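PDB 1E6Y: methyl-coenzyme M reductase subunit beta from Methanosarcina barkeri, which catalyses, as part of the nickel-containing F430 enzyme complex, the reductive cleavage of methyl-coenzyme M by coenzyme B that releases methane in the last step of methanogenesis. Local coordinates for residues T3-D8 with L14-D19. Numbering follows the deposited sequence.
Sequences TVDIYD and LESNVD
Val4 and Val18 pair in the N-terminal beta hairpin of the subunit, a worked example of how an antiparallel pair takes up extra residues: the register shifts by one between Val4 and Ile6, and pairing resumes on both sides of the corner. Their backbones exchange two hydrogen bonds, Val4 N to Val18 O (2.8 Å) and Val18 N to Val4 O (2.7 Å). Nearer the turn, Ile6 N donates to Glu15 O, while Ile6 O accepts a hydrogen bond from Leu14 N at 2.8 Å and a weak one from Glu15 N; Leu14 and Glu15 together oppose Ile6 as a classic bulge. A second, G1 bulge sets Asn17 and Val18 against Val4, with Asn17 in a left-handed backbone conformation.

The corner at Ser16 and Asn17 is gripped by a side chain. With CG of Asp5 anti to its carbonyl carbon (chi1 -62°), OD1 is met nearly along its C-O axis by Asn17 N at 2.9 Å, and the N-H points almost straight at it (166°). A lysine in place of Asp5 would probably leave Asn17 N without this acceptor and the corner more mobile.

Apolar contacts gather on the face that carries Val4, Ile6 and Val18, all three buried; there CG1 of Ile6 meets CG2 of Val18 at 3.9 Å, the side chains crossing at about a right angle. Ile426 of helix 425-429 packs against Ile6 and Leu14, joining the hairpin to the C-terminal region. Leu14 also lays CD1 against CB of Asp8, whose OD2 accepts hydrogen bonds from the backbone N-H groups of Arg10 and Lys12 in the turn.

Water completes the polar edge: one molecule joins Thr3 OG1 to Asn17 OD1, and another donates to both Asp5 OD1 (2.8 Å) and Asn17 OD1.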
loop_
_atom_site.group_PDB
_atom_site.type_symbol
_atom_site.label_atom_id
_atom_site.label_comp_id
_atom_site.label_asym_id
_atom_site.label_seq_id
_atom_site.Cartn_x
_atom_site.Cartn_y
_atom_site.Cartn_z
ATOM N N THR E 3 -39.605 -16.178 14.953
ATOM C CA THR E 3 -39.065 -17.478 15.316
ATOM C C THR E 3 -38.987 -18.386 14.097
ATOM O O THR E 3 -39.721 -18.208 13.124
ATOM C CB THR E 3 -39.926 -18.169 16.384
ATOM O OG1 THR E 3 -41.276 -18.264 15.916
ATOM C CG2 THR E 3 -39.892 -17.388 17.685
ATOM N N VAL E 4 -38.078 -19.349 14.155
ATOM C CA VAL E 4 -37.936 -20.356 13.115
ATOM C C VAL E 4 -37.708 -21.706 13.783
ATOM O O VAL E 4 -37.371 -21.769 14.968
ATOM C CB VAL E 4 -36.725 -20.051 12.197
ATOM C CG1 VAL E 4 -36.943 -18.745 11.443
ATOM C CG2 VAL E 4 -35.441 -19.976 13.024
ATOM N N ASP E 5 -37.919 -22.784 13.033
ATOM C CA ASP E 5 -37.470 -24.104 13.455
ATOM C C ASP E 5 -36.163 -24.407 12.735
ATOM O O ASP E 5 -36.057 -24.205 11.528
ATOM C CB ASP E 5 -38.511 -25.169 13.096
ATOM C CG ASP E 5 -39.846 -24.954 13.796
ATOM O OD1 ASP E 5 -39.912 -24.211 14.799
ATOM O OD2 ASP E 5 -40.839 -25.561 13.350
ATOM N N ILE E 6 -35.155 -24.846 13.481
ATOM C CA ILE E 6 -33.856 -25.162 12.891
ATOM C C ILE E 6 -33.783 -26.637 12.509
ATOM O O ILE E 6 -34.064 -27.514 13.327
ATOM C CB ILE E 6 -32.693 -24.826 13.865
ATOM C CG1 ILE E 6 -32.694 -23.329 14.195
ATOM C CG2 ILE E 6 -31.357 -25.245 13.262
ATOM C CD1 ILE E 6 -32.545 -22.422 12.988
ATOM N N TYR E 7 -33.467 -26.896 11.243
ATOM C CA TYR E 7 -33.283 -28.253 10.730
ATOM C C TYR E 7 -31.825 -28.451 10.319
ATOM O O TYR E 7 -31.190 -27.518 9.821
ATOM C CB TYR E 7 -34.180 -28.487 9.509
ATOM C CG TYR E 7 -35.649 -28.655 9.828
ATOM C CD1 TYR E 7 -36.426 -27.567 10.234
ATOM C CD2 TYR E 7 -36.274 -29.894 9.684
ATOM C CE1 TYR E 7 -37.783 -27.710 10.489
ATOM C CE2 TYR E 7 -37.631 -30.047 9.936
ATOM C CZ TYR E 7 -38.377 -28.952 10.340
ATOM O OH TYR E 7 -39.714 -29.106 10.618
ATOM N N ASP E 8 -31.307 -29.668 10.485
ATOM C CA ASP E 8 -29.925 -29.940 10.095
ATOM C C ASP E 8 -29.753 -30.154 8.594
ATOM O O ASP E 8 -30.703 -30.026 7.820
ATOM C CB ASP E 8 -29.337 -31.128 10.891
ATOM C CG ASP E 8 -30.020 -32.470 10.593
ATOM O OD1 ASP E 8 -29.780 -33.420 11.362
ATOM O OD2 ASP E 8 -30.749 -32.606 9.589
ATOM N N LEU E 14 -34.049 -30.006 14.549
ATOM C CA LEU E 14 -33.128 -29.951 15.677
ATOM C C LEU E 14 -33.745 -29.217 16.859
ATOM O O LEU E 14 -33.674 -29.684 17.996
ATOM C CB LEU E 14 -31.825 -29.263 15.265
ATOM C CG LEU E 14 -30.986 -29.969 14.200
ATOM C CD1 LEU E 14 -29.702 -29.187 13.969
ATOM C CD2 LEU E 14 -30.678 -31.399 14.634
ATOM N N GLU E 15 -34.331 -28.055 16.589
ATOM C CA GLU E 15 -34.937 -27.238 17.632
ATOM C C GLU E 15 -36.069 -26.402 17.049
ATOM O O GLU E 15 -35.934 -25.826 15.971
ATOM C CB GLU E 15 -33.886 -26.319 18.258
ATOM C CG GLU E 15 -34.337 -25.660 19.553
ATOM C CD GLU E 15 -33.368 -24.600 20.056
ATOM O OE1 GLU E 15 -32.192 -24.591 19.630
ATOM O OE2 GLU E 15 -33.788 -23.769 20.888
ATOM N N SER E 16 -37.177 -26.321 17.778
ATOM C CA SER E 16 -38.330 -25.548 17.334
ATOM C C SER E 16 -38.390 -24.199 18.031
ATOM O O SER E 16 -37.789 -24.012 19.088
ATOM C CB SER E 16 -39.619 -26.319 17.607
ATOM O OG SER E 16 -39.627 -27.553 16.914
ATOM N N ASN E 17 -39.123 -23.265 17.433
ATOM C CA ASN E 17 -39.429 -21.981 18.055
ATOM C C ASN E 17 -38.180 -21.247 18.528
ATOM O O ASN E 17 -38.102 -20.798 19.674
ATOM C CB ASN E 17 -40.405 -22.184 19.219
ATOM C CG ASN E 17 -41.695 -22.842 18.780
ATOM O OD1 ASN E 17 -42.376 -22.349 17.885
ATOM N ND2 ASN E 17 -42.004 -23.995 19.359
ATOM N N VAL E 18 -37.187 -21.185 17.646
ATOM C CA VAL E 18 -35.960 -20.437 17.901
ATOM C C VAL E 18 -36.130 -18.988 17.456
ATOM O O VAL E 18 -36.398 -18.710 16.281
ATOM C CB VAL E 18 -34.761 -21.067 17.148
ATOM C CG1 VAL E 18 -33.488 -20.281 17.429
ATOM C CG2 VAL E 18 -34.585 -22.521 17.564
ATOM N N ASP E 19 -36.017 -18.065 18.407
ATOM C CA ASP E 19 -36.062 -16.641 18.105
ATOM C C ASP E 19 -34.806 -16.285 17.318
ATOM O O ASP E 19 -33.697 -16.621 17.732
ATOM C CB ASP E 19 -36.110 -15.835 19.404
ATOM C CG ASP E 19 -36.520 -14.391 19.185
ATOM O OD1 ASP E 19 -35.797 -13.660 18.481
ATOM O OD2 ASP E 19 -37.553 -13.977 19.746
HETATM O O HOH W 1 -42.876 -19.820 17.560
HETATM O O HOH W 2 -42.622 -24.125 15.640
#